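Local coordinates for surface presentation of antigens protein SpaK (Salmonella typhimurium, PDB 2FM8) that acts as a type III secretion chaperone that stores effectors such as SipA, SopA, SopE and SopE2 in the bacterial cytoplasm, keeping them ready for secretion, at residues A[35-40]-A[121-126]; A[49-54]-A[101-106]; A[55-60]-A[97-102]. All coordinates share one frame; numbering follows the deposited sequence.

Contact 1 (A[35-40]-A[121-126]); sequences LDLFAL and GFYNYL
Tyr123 and Leu126, one turn apart on helix 112-132, receive Leu37 and Leu40 from the end of strand 32-37 and the turn that follows it, a helix-on-sheet contact of the alpha+beta type III secretion chaperone fold. All direct contact is apolar; no hydrogen bond runs straight from one segment to the other. Phe122, just before Tyr123, faces the sheet instead and packs on Ile43, Ile54 and Ala56. The Tyr123 side chain, with CG anti to the backbone N (chi1 -176°), reaches out from the helix until its ring lies against both leucines. Leu37 arrives at the ring edge, near its plane, with CD1 3.8 Å from Tyr123 CE1, the two side chains sliding past each other in opposite directions. Leu40 crosses the tyrosine at about a right angle and lays its CD1 3.6 Å from both Tyr123 CE1 and CZ. Next in line, Leu126 offers one methyl to both partners: its CD2 is 4.1 Å from Leu37 CD1 and equally far from Leu40 CB, while the residue also packs on Ile43, Ala56 and Leu58. Leu40 is further covered by Glu127 and Ser130 of the same helix. Along its outer edge strand 32-37 pairs, through Leu35, Asp36 and Leu37, antiparallel with a strand of a chain of another protein, consistent with a chaperone holding a client. Beyond the leucines the phenol end of the tyrosine joins the turn through one water, which accepts from Ala39 N at 3.1 Å and lies 3.3 Å from Tyr123 OH.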
loop_
_atom_site.group_PDB
_atom_site.type_symbol
_atom_site.label_atom_id
_atom_site.label_comp_id
_atom_site.label_asym_id
_atom_site.label_seq_id
_atom_site.Cartn_x
_atom_site.Cartn_y
_atom_site.Cartn_z
ATOM N N LEU A 35 -24.983 -2.530 -14.296
ATOM C CA LEU A 35 -25.660 -1.230 -14.473
ATOM C C LEU A 35 -24.710 -0.221 -15.106
ATOM O O LEU A 35 -23.743 0.215 -14.455
ATOM C CB LEU A 35 -26.110 -0.663 -13.118
ATOM C CG LEU A 35 -26.769 -1.592 -12.093
ATOM C CD1 LEU A 35 -27.240 -0.774 -10.930
ATOM C CD2 LEU A 35 -27.902 -2.343 -12.690
ATOM N N ASP A 36 -24.931 0.100 -16.377
ATOM C CA ASP A 36 -24.160 1.145 -17.047
ATOM C C ASP A 36 -24.751 2.498 -16.646
ATOM O O ASP A 36 -25.959 2.619 -16.490
ATOM C CB ASP A 36 -24.194 1.009 -18.573
ATOM C CG ASP A 36 -23.537 -0.275 -19.075
ATOM O OD1 ASP A 36 -22.367 -0.549 -18.699
ATOM O OD2 ASP A 36 -24.209 -1.011 -19.841
ATOM N N LEU A 37 -23.875 3.487 -16.524
ATOM C CA LEU A 37 -24.193 4.795 -15.991
ATOM C C LEU A 37 -23.644 5.923 -16.844
ATOM O O LEU A 37 -22.625 5.779 -17.518
ATOM C CB LEU A 37 -23.586 4.928 -14.588
ATOM C CG LEU A 37 -24.042 3.928 -13.530
ATOM C CD1 LEU A 37 -23.263 4.170 -12.253
ATOM C CD2 LEU A 37 -25.543 4.046 -13.272
ATOM N N PHE A 38 -24.318 7.061 -16.742
ATOM C CA PHE A 38 -24.099 8.242 -17.547
ATOM C C PHE A 38 -22.627 8.740 -17.577
ATOM O O PHE A 38 -22.042 8.892 -18.657
ATOM C CB PHE A 38 -25.083 9.329 -17.067
ATOM C CG PHE A 38 -24.971 10.629 -17.799
ATOM C CD1 PHE A 38 -25.608 10.804 -19.013
ATOM C CD2 PHE A 38 -24.251 11.677 -17.267
ATOM C CE1 PHE A 38 -25.536 12.003 -19.696
ATOM C CE2 PHE A 38 -24.140 12.885 -17.954
ATOM C CZ PHE A 38 -24.794 13.049 -19.159
ATOM N N ALA A 39 -22.008 8.949 -16.427
ATOM C CA ALA A 39 -20.613 9.464 -16.435
ATOM C C ALA A 39 -19.731 8.767 -15.439
ATOM O O ALA A 39 -18.712 9.307 -15.091
ATOM C CB ALA A 39 -20.595 10.987 -16.132
ATOM N N LEU A 40 -20.132 7.577 -14.997
ATOM C CA LEU A 40 -19.466 6.839 -13.954
ATOM C C LEU A 40 -19.161 5.412 -14.402
ATOM O O LEU A 40 -19.809 4.869 -15.309
ATOM C CB LEU A 40 -20.345 6.769 -12.712
ATOM C CG LEU A 40 -20.584 8.088 -11.990
ATOM C CD1 LEU A 40 -21.635 7.902 -10.900
ATOM C CD2 LEU A 40 -19.281 8.613 -11.393
ATOM N N GLY A 121 -26.704 3.776 -2.108
ATOM C CA GLY A 121 -25.579 4.084 -1.253
ATOM C C GLY A 121 -24.257 3.797 -1.961
ATOM O O GLY A 121 -23.328 4.602 -1.921
ATOM N N PHE A 122 -24.185 2.653 -2.621
ATOM C CA PHE A 122 -23.022 2.315 -3.431
ATOM C C PHE A 122 -22.804 3.340 -4.524
ATOM O O PHE A 122 -21.695 3.773 -4.736
ATOM C CB PHE A 122 -23.099 0.915 -4.034
ATOM C CG PHE A 122 -21.794 0.461 -4.627
ATOM C CD1 PHE A 122 -20.888 -0.262 -3.872
ATOM C CD2 PHE A 122 -21.454 0.784 -5.934
ATOM C CE1 PHE A 122 -19.654 -0.650 -4.406
ATOM C CE2 PHE A 122 -20.240 0.384 -6.477
ATOM C CZ PHE A 122 -19.340 -0.332 -5.706
ATOM N N TYR A 123 -23.858 3.725 -5.221
ATOM C CA TYR A 123 -23.752 4.818 -6.201
ATOM C C TYR A 123 -23.087 6.078 -5.622
ATOM O O TYR A 123 -22.196 6.673 -6.248
ATOM C CB TYR A 123 -25.150 5.149 -6.765
ATOM C CG TYR A 123 -25.149 6.193 -7.843
ATOM C CD1 TYR A 123 -24.992 5.845 -9.182
ATOM C CD2 TYR A 123 -25.279 7.540 -7.529
ATOM C CE1 TYR A 123 -24.968 6.811 -10.177
ATOM C CE2 TYR A 123 -25.258 8.528 -8.540
ATOM C CZ TYR A 123 -25.106 8.150 -9.859
ATOM O OH TYR A 123 -25.098 9.110 -10.859
ATOM N N ASN A 124 -23.569 6.526 -4.459
ATOM C CA ASN A 124 -23.012 7.678 -3.800
ATOM C C ASN A 124 -21.487 7.513 -3.575
ATOM O O ASN A 124 -20.680 8.404 -3.889
ATOM C CB ASN A 124 -23.656 7.857 -2.418
ATOM C CG ASN A 124 -24.994 8.525 -2.453
ATOM O OD1 ASN A 124 -25.416 9.106 -3.441
ATOM N ND2 ASN A 124 -25.684 8.452 -1.324
ATOM N N TYR A 125 -21.090 6.368 -3.040
ATOM C CA TYR A 125 -19.655 6.135 -2.811
ATOM C C TYR A 125 -18.882 5.997 -4.090
ATOM O O TYR A 125 -17.739 6.423 -4.169
ATOM C CB TYR A 125 -19.403 4.909 -1.951
ATOM C CG TYR A 125 -19.858 5.054 -0.538
ATOM C CD1 TYR A 125 -19.175 5.855 0.380
ATOM C CD2 TYR A 125 -20.955 4.341 -0.101
ATOM C CE1 TYR A 125 -19.623 5.918 1.731
ATOM C CE2 TYR A 125 -21.402 4.416 1.192
ATOM C CZ TYR A 125 -20.762 5.196 2.085
ATOM O OH TYR A 125 -21.309 5.183 3.362
ATOM N N LEU A 126 -19.473 5.388 -5.096
ATOM C CA LEU A 126 -18.820 5.335 -6.395
ATOM C C LEU A 126 -18.475 6.738 -6.921
ATOM O O LEU A 126 -17.395 6.944 -7.423
ATOM C CB LEU A 126 -19.658 4.558 -7.418
ATOM C CG LEU A 126 -19.064 4.549 -8.838
ATOM C CD1 LEU A 126 -17.720 3.806 -8.878
ATOM C CD2 LEU A 126 -19.996 3.909 -9.818
HETATM O O HOH W 1 -23.487 9.289 -13.683
#

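Contact 2 (A[49-54]-A[101-106]); sequences DDDVWI and KALVHP
Trp53 and Leu103 carry the largest buried surfaces of this contact, facing each other as a non-hydrogen-bonded pair of the antiparallel strands 51-57 and 97-103. Leu103 lies across the indole: its CB sits over the six-membered ring, 3.9 Å from the centroid and 13° off the normal, a CH-pi contact. Its CD1 covers the same rings nearer their rim, 3.7 Å from Trp53 CE2. A chi1 of 175° sets the leucine's branch opposite its own N and carries CD1 along the indole to Asp51, whose CB is 3.6 Å from Leu103 CD1. Lys101 approaches the far end of the indole obliquely, CB 3.9 Å from Trp53 CZ3. Gly86 of the second subunit packs on both Trp53 and Leu103, and the chain of another protein also reaches Trp53. Ile54, third in buried area, points to the other face with Ala102 and touches Val104 through CD1, 3.6 Å from Val104 CG2; there it meets Phe115, Leu119 and Phe122 of helix 112-132. Ile54 and Ala102 exchange two backbone bonds, Ala102 N to Ile54 O being 2.7 Å, and Val104 N donates to Val52 O. Past that bond a water spans the strands, accepting from Val52 N and donating to Val104 O. This is antiparallel pairing inside a five-stranded sheet, with helix 112-132 on the Ile54 face and partner chains touching the Trp53 face, in the alpha+beta fold of type III secretion chaperones.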
loop_
_atom_site.group_PDB
_atom_site.type_symbol
_atom_site.label_atom_id
_atom_site.label_comp_id
_atom_site.label_asym_id
_atom_site.label_seq_id
_atom_site.Cartn_x
_atom_site.Cartn_y
_atom_site.Cartn_z
ATOM N N ASP A 49 -20.957 -17.804 -4.219
ATOM C CA ASP A 49 -21.201 -18.786 -3.162
ATOM C C ASP A 49 -21.892 -18.181 -1.937
ATOM O O ASP A 49 -21.296 -18.026 -0.845
ATOM C CB ASP A 49 -19.902 -19.555 -2.819
ATOM C CG ASP A 49 -19.859 -20.968 -3.470
ATOM O OD1 ASP A 49 -20.934 -21.491 -3.907
ATOM O OD2 ASP A 49 -18.751 -21.561 -3.526
ATOM N N ASP A 50 -23.152 -17.820 -2.172
ATOM C CA ASP A 50 -24.049 -17.258 -1.156
ATOM C C ASP A 50 -23.630 -15.893 -0.553
ATOM O O ASP A 50 -24.186 -15.478 0.459
ATOM C CB ASP A 50 -24.278 -18.284 -0.039
ATOM C CG ASP A 50 -24.918 -19.573 -0.553
ATOM O OD1 ASP A 50 -25.834 -19.473 -1.407
ATOM O OD2 ASP A 50 -24.500 -20.669 -0.106
ATOM N N ASP A 51 -22.665 -15.207 -1.171
ATOM C CA ASP A 51 -22.341 -13.827 -0.832
ATOM C C ASP A 51 -22.821 -12.956 -1.991
ATOM O O ASP A 51 -22.549 -13.264 -3.140
ATOM C CB ASP A 51 -20.834 -13.626 -0.698
ATOM C CG ASP A 51 -20.217 -14.401 0.461
ATOM O OD1 ASP A 51 -20.784 -14.396 1.560
ATOM O OD2 ASP A 51 -19.130 -14.981 0.271
ATOM N N VAL A 52 -23.522 -11.876 -1.683
ATOM C CA VAL A 52 -23.843 -10.878 -2.688
ATOM C C VAL A 52 -22.817 -9.735 -2.679
ATOM O O VAL A 52 -22.612 -9.078 -1.664
ATOM C CB VAL A 52 -25.248 -10.337 -2.511
ATOM C CG1 VAL A 52 -25.526 -9.257 -3.543
ATOM C CG2 VAL A 52 -26.252 -11.483 -2.674
ATOM N N TRP A 53 -22.182 -9.523 -3.825
ATOM C CA TRP A 53 -21.228 -8.455 -4.004
ATOM C C TRP A 53 -21.714 -7.368 -4.973
ATOM O O TRP A 53 -22.254 -7.655 -6.047
ATOM C CB TRP A 53 -19.931 -9.026 -4.570
ATOM C CG TRP A 53 -19.128 -9.874 -3.643
ATOM C CD1 TRP A 53 -19.228 -11.209 -3.490
ATOM C CD2 TRP A 53 -18.058 -9.448 -2.783
ATOM N NE1 TRP A 53 -18.319 -11.653 -2.592
ATOM C CE2 TRP A 53 -17.575 -10.593 -2.139
ATOM C CE3 TRP A 53 -17.462 -8.213 -2.505
ATOM C CZ2 TRP A 53 -16.522 -10.550 -1.213
ATOM C CZ3 TRP A 53 -16.415 -8.163 -1.576
ATOM C CH2 TRP A 53 -15.955 -9.318 -0.949
ATOM N N ILE A 54 -21.479 -6.115 -4.598
ATOM C CA ILE A 54 -21.644 -4.978 -5.513
ATOM C C ILE A 54 -20.249 -4.411 -5.706
ATOM O O ILE A 54 -19.525 -4.209 -4.717
ATOM C CB ILE A 54 -22.574 -3.897 -4.914
ATOM C CG1 ILE A 54 -23.962 -4.460 -4.621
ATOM C CG2 ILE A 54 -22.714 -2.668 -5.844
ATOM C CD1 ILE A 54 -24.770 -3.535 -3.673
ATOM N N LYS A 101 -15.624 -2.347 -3.652
ATOM C CA LYS A 101 -16.435 -3.566 -3.475
ATOM C C LYS A 101 -17.210 -3.483 -2.169
ATOM O O LYS A 101 -16.658 -3.072 -1.140
ATOM C CB LYS A 101 -15.560 -4.830 -3.364
ATOM C CG LYS A 101 -14.498 -5.013 -4.395
ATOM C CD LYS A 101 -13.848 -6.425 -4.288
ATOM C CE LYS A 101 -12.953 -6.640 -3.081
ATOM N NZ LYS A 101 -12.275 -8.064 -3.036
ATOM N N ALA A 102 -18.454 -3.926 -2.213
ATOM C CA ALA A 102 -19.287 -4.082 -1.035
ATOM C C ALA A 102 -19.739 -5.539 -0.936
ATOM O O ALA A 102 -20.384 -6.062 -1.865
ATOM C CB ALA A 102 -20.489 -3.177 -1.141
ATOM N N LEU A 103 -19.354 -6.205 0.143
ATOM C CA LEU A 103 -19.922 -7.482 0.493
ATOM C C LEU A 103 -21.173 -7.130 1.251
ATOM O O LEU A 103 -21.117 -6.724 2.388
ATOM C CB LEU A 103 -18.958 -8.295 1.376
ATOM C CG LEU A 103 -19.478 -9.630 1.920
ATOM C CD1 LEU A 103 -19.858 -10.530 0.786
ATOM C CD2 LEU A 103 -18.442 -10.292 2.795
ATOM N N VAL A 104 -22.316 -7.275 0.605
ATOM C CA VAL A 104 -23.566 -6.771 1.155
ATOM C C VAL A 104 -24.043 -7.573 2.378
ATOM O O VAL A 104 -24.120 -8.803 2.335
ATOM C CB VAL A 104 -24.681 -6.802 0.125
ATOM C CG1 VAL A 104 -25.937 -6.164 0.693
ATOM C CG2 VAL A 104 -24.255 -6.087 -1.169
ATOM N N HIS A 105 -24.411 -6.857 3.436
ATOM C CA HIS A 105 -24.925 -7.496 4.627
ATOM C C HIS A 105 -26.318 -8.067 4.304
ATOM O O HIS A 105 -27.082 -7.413 3.625
ATOM C CB HIS A 105 -24.989 -6.483 5.774
ATOM C CG HIS A 105 -25.264 -7.109 7.112
ATOM N ND1 HIS A 105 -26.486 -7.652 7.441
ATOM C CD2 HIS A 105 -24.464 -7.302 8.189
ATOM C CE1 HIS A 105 -26.432 -8.140 8.671
ATOM N NE2 HIS A 105 -25.214 -7.944 9.145
ATOM N N PRO A 106 -26.638 -9.299 4.759
ATOM C CA PRO A 106 -27.971 -9.877 4.498
ATOM C C PRO A 106 -29.193 -9.051 4.943
ATOM O O PRO A 106 -30.247 -9.176 4.344
ATOM C CB PRO A 106 -27.927 -11.227 5.231
ATOM C CG PRO A 106 -26.505 -11.534 5.389
ATOM C CD PRO A 106 -25.774 -10.238 5.489
HETATM O O HOH W 2 -24.060 -11.041 1.013
#

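Contact 3 (A[55-60]-A[97-102]); sequences WAQLGA and ELTLKA
Ala56 and Leu100 form the hydrogen-bonded pair at the middle of this antiparallel pairing, each N donating to the other's O, with Leu100 N 2.9 Å from Ala56 O. Two residues on, Leu58 N gives a short bond of 2.7 Å to Leu98 O, extending the pairing just past the end of strand 51-57. Flanking the Ala56/Leu100 pair are the non-hydrogen-bonded pairs Trp55 with Lys101 and Gln57 with Thr99, on the face away from helix 112-132. Trp55 carries CG between its backbone N and carbonyl carbon (chi1 83°), which turns the indole alongside Thr99; Trp55 CD1 and Thr99 CG2 meet at 3.5 Å. Beside this pair, Gln57 CG comes 3.7 Å from Thr99 OG1, the two side chains crossing at a slant. On the opposite face Leu58 and Leu98 run side by side in the same direction, Leu58 CD1 resting 3.8 Å from Leu98 CD2. Where strand 51-57 has ended, Glu97 folds its extended side chain over the turn: Gly59 N binds Glu97 OE1 at 2.9 Å, from 43° out of the carboxylate plane, in a bent bond with an N-H...O angle of 130°. Second-shell bonds position this corner, for the hydroxyl of Ser62 pairs with both Gly59 O and Leu98 N, tying the turn and strand 97-103 to the start of helix 62-78. Farther out, Leu126 covers Ala56 and Leu58, Phe122 and Phe129 cover Leu100, and Met63 and Leu66 back Leu98. Trp55 and Lys101 both pack on the chain of another protein. The arrangement is a central antiparallel strand pair whose exit turn is held by a carboxylate-to-backbone bond, within the alpha+beta chaperone fold.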
loop_
_atom_site.group_PDB
_atom_site.type_symbol
_atom_site.label_atom_id
_atom_site.label_comp_id
_atom_site.label_asym_id
_atom_site.label_seq_id
_atom_site.Cartn_x
_atom_site.Cartn_y
_atom_site.Cartn_z
ATOM N N TRP A 55 -19.843 -4.173 -6.945
ATOM C CA TRP A 55 -18.518 -3.605 -7.157
ATOM C C TRP A 55 -18.427 -2.794 -8.436
ATOM O O TRP A 55 -19.329 -2.815 -9.260
ATOM C CB TRP A 55 -17.448 -4.684 -7.118
ATOM C CG TRP A 55 -17.230 -5.447 -8.383
ATOM C CD1 TRP A 55 -16.276 -5.194 -9.365
ATOM C CD2 TRP A 55 -17.933 -6.598 -8.806
ATOM N NE1 TRP A 55 -16.361 -6.129 -10.357
ATOM C CE2 TRP A 55 -17.376 -6.999 -10.050
ATOM C CE3 TRP A 55 -18.972 -7.337 -8.261
ATOM C CZ2 TRP A 55 -17.827 -8.098 -10.743
ATOM C CZ3 TRP A 55 -19.425 -8.422 -8.949
ATOM C CH2 TRP A 55 -18.856 -8.807 -10.178
ATOM N N ALA A 56 -17.340 -2.056 -8.546
ATOM C CA ALA A 56 -17.032 -1.248 -9.718
ATOM C C ALA A 56 -15.528 -1.107 -9.847
ATOM O O ALA A 56 -14.840 -0.870 -8.859
ATOM C CB ALA A 56 -17.672 0.126 -9.603
ATOM N N GLN A 57 -15.023 -1.249 -11.063
ATOM C CA GLN A 57 -13.670 -0.789 -11.398
ATOM C C GLN A 57 -13.626 0.718 -11.498
ATOM O O GLN A 57 -14.562 1.335 -11.995
ATOM C CB GLN A 57 -13.211 -1.411 -12.708
ATOM C CG GLN A 57 -12.995 -2.893 -12.591
ATOM C CD GLN A 57 -12.656 -3.518 -13.921
ATOM O OE1 GLN A 57 -12.370 -2.806 -14.892
ATOM N NE2 GLN A 57 -12.658 -4.854 -13.977
ATOM N N LEU A 58 -12.539 1.326 -11.026
ATOM C CA LEU A 58 -12.519 2.759 -10.859
ATOM C C LEU A 58 -11.764 3.526 -11.939
ATOM O O LEU A 58 -11.636 4.737 -11.831
ATOM C CB LEU A 58 -11.993 3.127 -9.478
ATOM C CG LEU A 58 -12.858 2.688 -8.301
ATOM C CD1 LEU A 58 -12.103 2.904 -7.004
ATOM C CD2 LEU A 58 -14.197 3.416 -8.285
ATOM N N GLY A 59 -11.332 2.870 -13.009
ATOM C CA GLY A 59 -10.726 3.606 -14.129
ATOM C C GLY A 59 -9.302 3.186 -14.459
ATOM O O GLY A 59 -8.564 2.688 -13.596
ATOM N N ALA A 60 -8.938 3.378 -15.728
ATOM C CA ALA A 60 -7.645 2.928 -16.278
ATOM C C ALA A 60 -6.439 3.461 -15.506
ATOM O O ALA A 60 -5.423 2.781 -15.399
ATOM C CB ALA A 60 -7.532 3.345 -17.756
ATOM N N GLU A 97 -7.023 -2.230 -12.627
ATOM C CA GLU A 97 -7.773 -1.084 -12.139
ATOM C C GLU A 97 -8.173 -1.290 -10.690
ATOM O O GLU A 97 -8.507 -2.394 -10.300
ATOM C CB GLU A 97 -9.019 -0.878 -12.986
ATOM C CG GLU A 97 -8.748 -0.732 -14.480
ATOM C CD GLU A 97 -9.899 -0.031 -15.261
ATOM O OE1 GLU A 97 -10.892 0.476 -14.643
ATOM O OE2 GLU A 97 -9.755 0.036 -16.502
ATOM N N LEU A 98 -8.119 -0.226 -9.887
ATOM C CA LEU A 98 -8.632 -0.297 -8.544
ATOM C C LEU A 98 -10.140 -0.594 -8.549
ATOM O O LEU A 98 -10.902 -0.016 -9.345
ATOM C CB LEU A 98 -8.385 1.007 -7.811
ATOM C CG LEU A 98 -8.644 0.969 -6.302
ATOM C CD1 LEU A 98 -7.627 0.088 -5.583
ATOM C CD2 LEU A 98 -8.532 2.414 -5.797
ATOM N N THR A 99 -10.566 -1.457 -7.635
ATOM C CA THR A 99 -11.959 -1.874 -7.541
ATOM C C THR A 99 -12.560 -1.511 -6.182
ATOM O O THR A 99 -11.942 -1.701 -5.130
ATOM C CB THR A 99 -12.043 -3.381 -7.847
ATOM O OG1 THR A 99 -11.632 -3.582 -9.217
ATOM C CG2 THR A 99 -13.447 -3.878 -7.752
ATOM N N LEU A 100 -13.755 -0.926 -6.201
ATOM C CA LEU A 100 -14.505 -0.650 -4.989
ATOM C C LEU A 100 -15.534 -1.761 -4.839
ATOM O O LEU A 100 -16.259 -2.056 -5.783
ATOM C CB LEU A 100 -15.226 0.700 -5.090
ATOM C CG LEU A 100 -16.043 1.122 -3.856
ATOM C CD1 LEU A 100 -15.068 1.377 -2.673
ATOM C CD2 LEU A 100 -16.900 2.364 -4.157
ATOM N N LYS A 101 -15.624 -2.347 -3.652
ATOM C CA LYS A 101 -16.435 -3.566 -3.475
ATOM C C LYS A 101 -17.210 -3.483 -2.169
ATOM O O LYS A 101 -16.658 -3.072 -1.140
ATOM C CB LYS A 101 -15.560 -4.830 -3.364
ATOM C CG LYS A 101 -14.498 -5.013 -4.395
ATOM C CD LYS A 101 -13.848 -6.425 -4.288
ATOM C CE LYS A 101 -12.953 -6.640 -3.081
ATOM N NZ LYS A 101 -12.275 -8.064 -3.036
ATOM N N ALA A 102 -18.454 -3.926 -2.213
ATOM C CA ALA A 102 -19.287 -4.082 -1.035
ATOM C C ALA A 102 -19.739 -5.539 -0.936
ATOM O O ALA A 102 -20.384 -6.062 -1.865
ATOM C CB ALA A 102 -20.489 -3.177 -1.141
#

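Overall arrangement
Contacts 2 and 3 are successive parts of one strand pairing, 51-57 with 97-103; they share Lys101 and Ala102, and their centres lie about 15 Å apart. Contact 1 joins the outer part of the same sheet to helix 112-132, which follows strand 97-103 in the chain, and both pairings are nested within the loop it closes. Its centre is about 17 Å from contact 2 and about 11 Å from contact 3. Phe122, on the helix segment of contact 1, reaches both pairings, with CG 3.5 Å from Ile54 CG2 and CZ 3.7 Å from Trp55 CA, while Leu126 CD1 reaches Leu58 CD2 at 3.6 Å. A chain of another protein meets all three contacts.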